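Long-range contacts in CPXV018 protein (PDB 4PDC), which probably binds the activating natural killer cell receptor NKG2D through an MHC class I-like platform domain, and so interferes with recognition of infected cells: residues E[7-12]-E[77-82]; E[43-48]-E[139-144]; E[64-69]-E[114-119]. The protein carries 2 engineered substitutions. One frame throughout, in Å; residues are numbered along the deposited sequence.

Contact 1 (E[7-12]-E[77-82])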
loop_
_atom_site.group_PDB
_atom_site.type_symbol
_atom_site.label_atom_id
_atom_site.label_comp_id
_atom_site.label_asym_id
_atom_site.label_seq_id
_atom_site.Cartn_x
_atom_site.Cartn_y
_atom_site.Cartn_z
ATOM N N ASN E 7 -3.424 13.746 -13.286
ATOM C CA ASN E 7 -2.516 14.154 -14.356
ATOM C C ASN E 7 -1.237 14.766 -13.790
ATOM O O ASN E 7 -1.235 15.906 -13.326
ATOM C CB ASN E 7 -3.202 15.145 -15.298
ATOM C CG ASN E 7 -2.409 15.377 -16.575
ATOM O OD1 ASN E 7 -1.859 16.454 -16.794
ATOM N ND2 ASN E 7 -2.335 14.352 -17.417
ATOM N N PHE E 8 -0.159 13.987 -13.818
ATOM C CA PHE E 8 1.139 14.432 -13.333
ATOM C C PHE E 8 1.942 15.041 -14.465
ATOM O O PHE E 8 2.083 14.428 -15.519
ATOM C CB PHE E 8 1.920 13.266 -12.728
ATOM C CG PHE E 8 1.244 12.625 -11.563
ATOM C CD1 PHE E 8 0.247 11.681 -11.758
ATOM C CD2 PHE E 8 1.613 12.948 -10.269
ATOM C CE1 PHE E 8 -0.377 11.083 -10.681
ATOM C CE2 PHE E 8 0.989 12.352 -9.186
ATOM C CZ PHE E 8 -0.006 11.418 -9.393
ATOM N N ASN E 9 2.470 16.240 -14.245
ATOM C CA ASN E 9 3.317 16.887 -15.240
ATOM C C ASN E 9 4.605 17.416 -14.632
ATOM O O ASN E 9 4.586 18.101 -13.607
ATOM C CB ASN E 9 2.567 18.029 -15.922
ATOM C CG ASN E 9 3.368 18.657 -17.044
ATOM O OD1 ASN E 9 3.680 18.003 -18.037
ATOM N ND2 ASN E 9 3.703 19.932 -16.893
ATOM N N LEU E 10 5.721 17.074 -15.271
ATOM C CA LEU E 10 7.023 17.625 -14.929
ATOM C C LEU E 10 7.593 18.314 -16.163
ATOM O O LEU E 10 7.940 17.655 -17.142
ATOM C CB LEU E 10 7.973 16.531 -14.431
ATOM C CG LEU E 10 9.387 16.993 -14.065
ATOM C CD1 LEU E 10 9.362 17.994 -12.927
ATOM C CD2 LEU E 10 10.265 15.804 -13.699
ATOM N N GLU E 11 7.665 19.641 -16.115
ATOM C CA GLU E 11 8.167 20.432 -17.236
ATOM C C GLU E 11 9.541 21.006 -16.920
ATOM O O GLU E 11 9.683 21.803 -15.996
ATOM C CB GLU E 11 7.195 21.566 -17.577
ATOM C CG GLU E 11 7.585 22.368 -18.820
ATOM C CD GLU E 11 6.625 23.509 -19.115
ATOM O OE1 GLU E 11 6.208 24.203 -18.164
ATOM O OE2 GLU E 11 6.285 23.712 -20.301
ATOM N N ILE E 12 10.545 20.582 -17.684
ATOM C CA ILE E 12 11.895 21.124 -17.575
ATOM C C ILE E 12 12.194 21.986 -18.793
ATOM O O ILE E 12 12.473 21.469 -19.874
ATOM C CB ILE E 12 12.963 20.014 -17.466
ATOM C CG1 ILE E 12 12.657 19.085 -16.291
ATOM C CG2 ILE E 12 14.354 20.619 -17.312
ATOM C CD1 ILE E 12 11.884 17.848 -16.682
ATOM N N ASP E 77 9.289 17.842 -21.444
ATOM C CA ASP E 77 7.989 17.824 -20.791
ATOM C C ASP E 77 7.529 16.384 -20.624
ATOM O O ASP E 77 7.364 15.657 -21.600
ATOM C CB ASP E 77 6.963 18.620 -21.595
ATOM C CG ASP E 77 5.646 18.767 -20.868
ATOM O OD1 ASP E 77 5.591 19.543 -19.892
ATOM O OD2 ASP E 77 4.664 18.106 -21.268
ATOM N N LEU E 78 7.329 15.983 -19.375
ATOM C CA LEU E 78 6.928 14.621 -19.056
ATOM C C LEU E 78 5.546 14.628 -18.429
ATOM O O LEU E 78 5.292 15.386 -17.496
ATOM C CB LEU E 78 7.941 13.976 -18.110
ATOM C CG LEU E 78 9.341 13.782 -18.691
ATOM C CD1 LEU E 78 10.338 13.523 -17.585
ATOM C CD2 LEU E 78 9.333 12.627 -19.683
ATOM N N THR E 79 4.653 13.792 -18.951
ATOM C CA THR E 79 3.316 13.665 -18.384
ATOM C C THR E 79 3.003 12.215 -18.063
ATOM O O THR E 79 3.344 11.310 -18.823
ATOM C CB THR E 79 2.234 14.205 -19.335
ATOM O OG1 THR E 79 2.517 15.570 -19.667
ATOM C CG2 THR E 79 0.856 14.124 -18.697
ATOM N N TYR E 80 2.357 12.014 -16.920
ATOM C CA TYR E 80 1.824 10.715 -16.544
ATOM C C TYR E 80 0.366 10.874 -16.162
ATOM O O TYR E 80 0.036 11.618 -15.239
ATOM C CB TYR E 80 2.614 10.111 -15.389
ATOM C CG TYR E 80 2.053 8.802 -14.877
ATOM C CD1 TYR E 80 1.904 7.707 -15.720
ATOM C CD2 TYR E 80 1.696 8.653 -13.544
ATOM C CE1 TYR E 80 1.402 6.503 -15.251
ATOM C CE2 TYR E 80 1.197 7.460 -13.068
ATOM C CZ TYR E 80 1.050 6.387 -13.923
ATOM O OH TYR E 80 0.551 5.196 -13.440
ATOM N N PHE E 81 -0.499 10.173 -16.885
ATOM C CA PHE E 81 -1.937 10.248 -16.671
ATOM C C PHE E 81 -2.400 8.924 -16.099
ATOM O O PHE E 81 -2.089 7.879 -16.654
ATOM C CB PHE E 81 -2.651 10.565 -17.986
ATOM C CG PHE E 81 -4.148 10.550 -17.889
ATOM C CD1 PHE E 81 -4.834 11.638 -17.381
ATOM C CD2 PHE E 81 -4.872 9.455 -18.334
ATOM C CE1 PHE E 81 -6.215 11.630 -17.302
ATOM C CE2 PHE E 81 -6.254 9.440 -18.259
ATOM C CZ PHE E 81 -6.926 10.528 -17.744
ATOM N N TYR E 82 -3.105 8.971 -14.971
ATOM C CA TYR E 82 -3.644 7.765 -14.353
ATOM C C TYR E 82 -5.104 7.974 -13.978
ATOM O O TYR E 82 -5.444 8.930 -13.274
ATOM C CB TYR E 82 -2.838 7.363 -13.115
ATOM C CG TYR E 82 -3.373 6.104 -12.479
ATOM C CD1 TYR E 82 -3.043 4.855 -12.988
ATOM C CD2 TYR E 82 -4.229 6.161 -11.387
ATOM C CE1 TYR E 82 -3.540 3.698 -12.422
ATOM C CE2 TYR E 82 -4.732 5.008 -10.815
ATOM C CZ TYR E 82 -4.384 3.781 -11.334
ATOM O OH TYR E 82 -4.883 2.627 -10.771
HETATM O O HOH W 1 -0.140 17.605 -18.769
#
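Phe8 and Tyr80 pair across two adjacent antiparallel strands, 2-13 and 75-87, in the middle of the sheet that floors this MHC class I-like platform. Their backbones exchange a pair of hydrogen bonds: Phe8 N reaches Tyr80 O at 2.8 Å with an N-H...O angle of 160°, and Tyr80 N returns one to Phe8 O. Leu10 and Leu78 form the next hydrogen-bonded pair, with Leu78 N 2.9 Å from Leu10 O. Non-hydrogen-bonded pairs alternate with these, and the two short segments run antiparallel, their axes 4.7 Å apart at closest approach.

The side chains of Phe8, Tyr80, Leu10 and Leu78 share the face beneath the helices. The two rings lie side by side and point the same way, Phe8 CD1 being 3.8 Å from Tyr80 CD2, with their planes 31° apart. Phe8 is held further by Phe59 and Phe62 of helix 51-64, while Tyr80 OH bonds to Gln95 OE1.

Asn7, Thr79, Phe81, Glu11 and Asp77 occupy the other face. Glu11 OE2 and Asp77 OD1 approach to 4.2 Å, a like-charged pair probably eased by the hydrogen bond from Tyr75 OH to Glu11 OE2. With CG anti to the backbone N (chi1 -168°), Asn7 swings its amide over the neighbouring strand; ND2 sits 3.4 Å from Thr79 CG2 and lies at the edge of the Phe81 ring, 3.7 Å from CD1.

Contact 2 (E[43-48]-E[139-144])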
loop_
_atom_site.group_PDB
_atom_site.type_symbol
_atom_site.label_atom_id
_atom_site.label_comp_id
_atom_site.label_asym_id
_atom_site.label_seq_id
_atom_site.Cartn_x
_atom_site.Cartn_y
_atom_site.Cartn_z
ATOM N N PRO E 43 -15.989 23.588 -4.495
ATOM C CA PRO E 43 -16.478 23.856 -3.135
ATOM C C PRO E 43 -16.535 22.641 -2.202
ATOM O O PRO E 43 -16.215 22.785 -1.021
ATOM C CB PRO E 43 -17.886 24.403 -3.384
ATOM C CG PRO E 43 -17.783 25.077 -4.703
ATOM C CD PRO E 43 -16.830 24.244 -5.515
ATOM N N PHE E 44 -16.924 21.472 -2.702
ATOM C CA PHE E 44 -17.134 20.333 -1.810
ATOM C C PHE E 44 -15.820 19.765 -1.270
ATOM O O PHE E 44 -15.834 18.909 -0.390
ATOM C CB PHE E 44 -17.960 19.234 -2.510
ATOM C CG PHE E 44 -17.194 18.401 -3.506
ATOM C CD1 PHE E 44 -16.385 17.355 -3.089
ATOM C CD2 PHE E 44 -17.330 18.627 -4.864
ATOM C CE1 PHE E 44 -15.698 16.579 -4.004
ATOM C CE2 PHE E 44 -16.646 17.850 -5.786
ATOM C CZ PHE E 44 -15.828 16.824 -5.352
ATOM N N MET E 45 -14.690 20.263 -1.769
ATOM C CA MET E 45 -13.380 19.829 -1.282
ATOM C C MET E 45 -12.804 20.773 -0.225
ATOM O O MET E 45 -11.801 20.464 0.414
ATOM C CB MET E 45 -12.395 19.704 -2.447
ATOM C CG MET E 45 -12.621 18.476 -3.324
ATOM S SD MET E 45 -12.623 16.919 -2.412
ATOM C CE MET E 45 -11.051 16.992 -1.567
ATOM N N ILE E 46 -13.435 21.926 -0.040
ATOM C CA ILE E 46 -12.972 22.876 0.963
ATOM C C ILE E 46 -13.126 22.291 2.361
ATOM O O ILE E 46 -14.190 21.790 2.721
ATOM C CB ILE E 46 -13.729 24.213 0.852
ATOM C CG1 ILE E 46 -13.269 24.943 -0.415
ATOM C CG2 ILE E 46 -13.482 25.089 2.088
ATOM C CD1 ILE E 46 -14.033 26.208 -0.737
ATOM N N GLY E 47 -12.047 22.347 3.136
ATOM C CA GLY E 47 -12.056 21.852 4.500
ATOM C C GLY E 47 -11.765 20.365 4.616
ATOM O O GLY E 47 -11.702 19.828 5.722
ATOM N N ASP E 48 -11.589 19.693 3.483
ATOM C CA ASP E 48 -11.280 18.268 3.498
ATOM C C ASP E 48 -9.976 18.011 4.253
ATOM O O ASP E 48 -8.976 18.683 4.015
ATOM C CB ASP E 48 -11.184 17.722 2.077
ATOM C CG ASP E 48 -10.591 16.327 2.033
ATOM O OD1 ASP E 48 -11.265 15.377 2.482
ATOM O OD2 ASP E 48 -9.450 16.182 1.548
ATOM N N ARG E 139 -15.217 6.568 -5.074
ATOM C CA ARG E 139 -16.546 6.386 -4.513
ATOM C C ARG E 139 -16.782 7.331 -3.331
ATOM O O ARG E 139 -17.870 7.886 -3.172
ATOM C CB ARG E 139 -16.735 4.926 -4.094
ATOM C CG ARG E 139 -16.780 3.969 -5.279
ATOM C CD ARG E 139 -16.848 2.518 -4.834
ATOM N NE ARG E 139 -18.096 2.216 -4.143
ATOM C CZ ARG E 139 -18.288 1.146 -3.381
ATOM N NH1 ARG E 139 -17.309 0.267 -3.203
ATOM N NH2 ARG E 139 -19.459 0.958 -2.787
ATOM N N SER E 140 -15.756 7.536 -2.515
ATOM C CA SER E 140 -15.873 8.445 -1.380
ATOM C C SER E 140 -16.018 9.892 -1.855
ATOM O O SER E 140 -16.734 10.687 -1.244
ATOM C CB SER E 140 -14.660 8.309 -0.458
ATOM O OG SER E 140 -14.487 6.964 -0.040
ATOM N N LEU E 141 -15.342 10.236 -2.948
ATOM C CA LEU E 141 -15.392 11.602 -3.468
ATOM C C LEU E 141 -16.713 11.869 -4.183
ATOM O O LEU E 141 -17.240 12.980 -4.130
ATOM C CB LEU E 141 -14.217 11.864 -4.411
ATOM C CG LEU E 141 -12.842 11.961 -3.745
ATOM C CD1 LEU E 141 -11.744 11.913 -4.794
ATOM C CD2 LEU E 141 -12.719 13.222 -2.893
ATOM N N VAL E 142 -17.250 10.853 -4.849
ATOM C CA VAL E 142 -18.567 10.972 -5.458
ATOM C C VAL E 142 -19.590 11.263 -4.360
ATOM O O VAL E 142 -20.516 12.045 -4.557
ATOM C CB VAL E 142 -18.954 9.695 -6.237
ATOM C CG1 VAL E 142 -20.434 9.703 -6.603
ATOM C CG2 VAL E 142 -18.110 9.569 -7.499
ATOM N N ARG E 143 -19.401 10.641 -3.201
ATOM C CA ARG E 143 -20.296 10.844 -2.066
ATOM C C ARG E 143 -20.290 12.300 -1.602
ATOM O O ARG E 143 -21.351 12.900 -1.426
ATOM C CB ARG E 143 -19.905 9.918 -0.913
ATOM C CG ARG E 143 -20.686 10.129 0.373
ATOM C CD ARG E 143 -22.172 9.878 0.187
ATOM N NE ARG E 143 -22.905 10.044 1.440
ATOM C CZ ARG E 143 -23.029 9.104 2.372
ATOM N NH1 ARG E 143 -22.470 7.912 2.203
ATOM N NH2 ARG E 143 -23.713 9.355 3.478
ATOM N N LYS E 144 -19.101 12.863 -1.401
ATOM C CA LYS E 144 -18.977 14.265 -1.012
ATOM C C LYS E 144 -19.645 15.164 -2.040
ATOM O O LYS E 144 -20.404 16.068 -1.696
ATOM C CB LYS E 144 -17.511 14.674 -0.868
ATOM C CG LYS E 144 -16.740 13.928 0.196
ATOM C CD LYS E 144 -15.378 14.569 0.440
ATOM C CE LYS E 144 -15.499 15.846 1.260
ATOM N NZ LYS E 144 -14.179 16.492 1.495
HETATM O O HOH W 2 -14.549 18.935 2.789
#
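Phe44 and Lys144 join the loop between strand 38-40 and helix 51-64 to the C-terminal part of helix 131-146. The Phe44 side chain takes the crowded rotamer, CG lying between the backbone N and the carbonyl carbon (chi1 77°). This brings CD1 to 3.7 Å from Lys144 CB, and CE1 to 3.9 Å from Leu141 O. Met45 is bent at both chi2 and chi3, a folded shape that brings SD to 3.7 Å from Leu141 CD2, the two side chains crossing at about a right angle. Ile30 and Ile31 of strand 29-33 also border these side chains.

Lys144 crosses Phe44 at about a right angle and bends at chi3 (76°), turning NZ toward the type II turn Met45-Asp48. There NZ forms a salt bridge with Asp48 OD1 at 3.3 Å, its hydrogen bond weak, and donates to a water at 2.8 Å. The same water donates to Ile46 O at 2.9 Å, and weakly to Phe44 O.

Asp48 OD2 accepts from Leu52 N at the start of helix 51-64, its stronger partner. The carboxylate therefore faces backbone N-H groups as well as an ammonium, surroundings that would probably favour its charged form, while lysine and turn are joined as much through water as by direct ion pairing.

Contact 3 (E[64-69]-E[114-119]); sequences SLFRRV and KNMWLT
An aromatic and sulfur cluster fills the junction where the loop leaving helix 51-64 meets the beginning of helix 113-126, with Phe66 set between Met116 and Trp117. The Phe66-Trp117 pair is T-shaped: the indole turns its edge to the phenyl face, the planes are 84° apart, and the centroid of the Phe66 ring lies 5.1 Å from that of the six-membered ring of Trp117. The atom at the meeting point is Trp117 CE3, 3.7 Å above the middle of the Phe66 plane and 3.8 Å from Phe66 CZ. On the opposite face the backbone N of Arg68 stands above the rim, so the ring is confined from both sides. Phe66 gains this position by extending CG anti to its own N (chi1 -178°), which carries CE1 to 3.6 Å from Trp117 N.

In the MHC class I-like fold, helices from the two halves of the platform lie across one sheet; here Phe66, in the loop after helix 51-64, packs against helix 113-126 and also rests on Leu10 of strand 2-13 and on Leu78 of strand 75-87. Trp117 covers the same two leucines.

Met116 approaches obliquely. Its chain is extended through chi1 and chi2 before bending at chi3, and on the way CG comes 3.7 Å from Phe66 CE1, while SD forms a Met-aromatic contact 4.6 Å from the ring centroid, 43° off the normal. The end of the thioether is tightly packed against the inverse gamma turn centred on Arg67, with SD only 3.1 Å from Arg67 O and CE close to the same oxygen. Beyond the turn, the guanidinium of Arg67 reaches through NH2 to an acidic side chain of the chain of another protein in a salt bridge, and Thr119 OG1 lies near that protein's backbone.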
loop_
_atom_site.group_PDB
_atom_site.type_symbol
_atom_site.label_atom_id
_atom_site.label_comp_id
_atom_site.label_asym_id
_atom_site.label_seq_id
_atom_site.Cartn_x
_atom_site.Cartn_y
_atom_site.Cartn_z
ATOM N N SER E 64 9.776 13.672 -6.010
ATOM C CA SER E 64 11.060 13.635 -5.317
ATOM C C SER E 64 11.728 12.268 -5.452
ATOM O O SER E 64 12.931 12.143 -5.248
ATOM C CB SER E 64 10.885 13.999 -3.840
ATOM O OG SER E 64 10.134 13.019 -3.152
ATOM N N LEU E 65 10.945 11.251 -5.804
ATOM C CA LEU E 65 11.474 9.911 -6.046
ATOM C C LEU E 65 11.964 9.737 -7.487
ATOM O O LEU E 65 12.648 8.762 -7.803
ATOM C CB LEU E 65 10.411 8.852 -5.745
ATOM C CG LEU E 65 10.046 8.627 -4.278
ATOM C CD1 LEU E 65 8.786 7.778 -4.177
ATOM C CD2 LEU E 65 11.194 7.969 -3.535
ATOM N N PHE E 66 11.605 10.671 -8.364
ATOM C CA PHE E 66 12.030 10.590 -9.758
ATOM C C PHE E 66 13.468 11.073 -9.880
ATOM O O PHE E 66 13.770 12.230 -9.595
ATOM C CB PHE E 66 11.111 11.413 -10.663
ATOM C CG PHE E 66 11.476 11.342 -12.123
ATOM C CD1 PHE E 66 11.586 10.118 -12.766
ATOM C CD2 PHE E 66 11.699 12.495 -12.852
ATOM C CE1 PHE E 66 11.919 10.051 -14.111
ATOM C CE2 PHE E 66 12.031 12.435 -14.195
ATOM C CZ PHE E 66 12.144 11.215 -14.822
ATOM N N ARG E 67 14.352 10.178 -10.306
ATOM C CA ARG E 67 15.774 10.483 -10.375
ATOM C C ARG E 67 16.144 11.074 -11.731
ATOM O O ARG E 67 16.883 10.470 -12.507
ATOM C CB ARG E 67 16.594 9.225 -10.090
ATOM C CG ARG E 67 16.180 8.535 -8.799
ATOM C CD ARG E 67 17.314 7.738 -8.184
ATOM N NE ARG E 67 17.622 6.516 -8.922
ATOM C CZ ARG E 67 17.115 5.319 -8.642
ATOM N NH1 ARG E 67 16.262 5.159 -7.637
ATOM N NH2 ARG E 67 17.465 4.271 -9.372
ATOM N N ARG E 68 15.618 12.264 -11.999
ATOM C CA ARG E 68 15.879 12.978 -13.242
ATOM C C ARG E 68 17.374 13.232 -13.423
ATOM O O ARG E 68 18.040 13.690 -12.498
ATOM C CB ARG E 68 15.110 14.304 -13.249
ATOM C CG ARG E 68 15.327 15.161 -14.484
ATOM C CD ARG E 68 14.449 16.409 -14.466
ATOM N NE ARG E 68 15.093 17.541 -13.800
ATOM C CZ ARG E 68 14.989 17.820 -12.502
ATOM N NH1 ARG E 68 14.262 17.055 -11.698
ATOM N NH2 ARG E 68 15.617 18.877 -12.004
ATOM N N VAL E 69 17.903 12.926 -14.605
ATOM C CA VAL E 69 19.304 13.214 -14.899
ATOM C C VAL E 69 19.389 14.550 -15.630
ATOM O O VAL E 69 18.549 14.843 -16.482
ATOM C CB VAL E 69 19.974 12.106 -15.749
ATOM C CG1 VAL E 69 19.951 10.783 -15.003
ATOM C CG2 VAL E 69 19.305 11.959 -17.108
ATOM N N LYS E 114 13.183 10.058 -20.390
ATOM C CA LYS E 114 12.017 9.486 -21.054
ATOM C C LYS E 114 11.795 8.031 -20.637
ATOM O O LYS E 114 10.677 7.631 -20.302
ATOM C CB LYS E 114 12.183 9.584 -22.570
ATOM C CG LYS E 114 10.966 9.161 -23.364
ATOM C CD LYS E 114 11.214 9.309 -24.859
ATOM C CE LYS E 114 9.980 8.953 -25.668
ATOM N NZ LYS E 114 10.232 9.024 -27.132
ATOM N N ASN E 115 12.862 7.241 -20.646
ATOM C CA ASN E 115 12.761 5.838 -20.256
ATOM C C ASN E 115 12.493 5.650 -18.767
ATOM O O ASN E 115 11.669 4.822 -18.382
ATOM C CB ASN E 115 14.037 5.090 -20.648
ATOM C CG ASN E 115 14.072 4.736 -22.125
ATOM O OD1 ASN E 115 13.038 4.446 -22.731
ATOM N ND2 ASN E 115 15.264 4.755 -22.709
ATOM N N MET E 116 13.190 6.409 -17.931
ATOM C CA MET E 116 13.005 6.298 -16.490
ATOM C C MET E 116 11.583 6.693 -16.100
ATOM O O MET E 116 10.963 6.071 -15.235
ATOM C CB MET E 116 14.015 7.176 -15.753
ATOM C CG MET E 116 13.998 6.983 -14.249
ATOM S SD MET E 116 15.095 8.120 -13.380
ATOM C CE MET E 116 16.675 7.705 -14.124
ATOM N N TRP E 117 11.078 7.739 -16.741
ATOM C CA TRP E 117 9.720 8.209 -16.501
ATOM C C TRP E 117 8.713 7.107 -16.818
ATOM O O TRP E 117 7.754 6.891 -16.078
ATOM C CB TRP E 117 9.447 9.452 -17.348
ATOM C CG TRP E 117 8.098 10.073 -17.140
ATOM C CD1 TRP E 117 6.987 9.892 -17.909
ATOM C CD2 TRP E 117 7.721 10.986 -16.100
ATOM N NE1 TRP E 117 5.940 10.637 -17.417
ATOM C CE2 TRP E 117 6.364 11.315 -16.305
ATOM C CE3 TRP E 117 8.399 11.557 -15.019
ATOM C CZ2 TRP E 117 5.676 12.193 -15.472
ATOM C CZ3 TRP E 117 7.712 12.428 -14.192
ATOM C CH2 TRP E 117 6.365 12.736 -14.423
ATOM N N LEU E 118 8.957 6.406 -17.918
ATOM C CA LEU E 118 8.082 5.335 -18.378
ATOM C C LEU E 118 8.095 4.142 -17.435
ATOM O O LEU E 118 7.051 3.549 -17.159
ATOM C CB LEU E 118 8.496 4.880 -19.786
ATOM C CG LEU E 118 7.742 3.686 -20.388
ATOM C CD1 LEU E 118 6.273 4.012 -20.617
ATOM C CD2 LEU E 118 8.394 3.241 -21.691
ATOM N N THR E 119 9.277 3.785 -16.945
ATOM C CA THR E 119 9.411 2.579 -16.145
ATOM C C THR E 119 9.203 2.800 -14.648
ATOM O O THR E 119 9.189 1.827 -13.894
ATOM C CB THR E 119 10.794 1.930 -16.339
ATOM O OG1 THR E 119 11.822 2.820 -15.886
ATOM C CG2 THR E 119 11.021 1.595 -17.802
#

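How the contacts relate
Contacts 1 and 3 form a continuous unit, their centres 11 Å apart. Trp117 links them: NE1 lies 3.0 Å from Thr79 O, a probable hydrogen bond, and CE2 packs 3.6 Å from Leu78 CB. Ile12 CD1 adds a further touch at 3.7 Å from Arg68 CD. Contact 2 stands apart, its centre about 25 Å from that of contact 1 and 32 Å from that of contact 3, on the opposite side of the chain's centre from contact 3. Both helical segments, 114-119 and 139-144, nevertheless bear residues within reach of another protein's chain, consistent with receptor binding across the helical surface, whereas no other protein chain in the assembly touches contact 1.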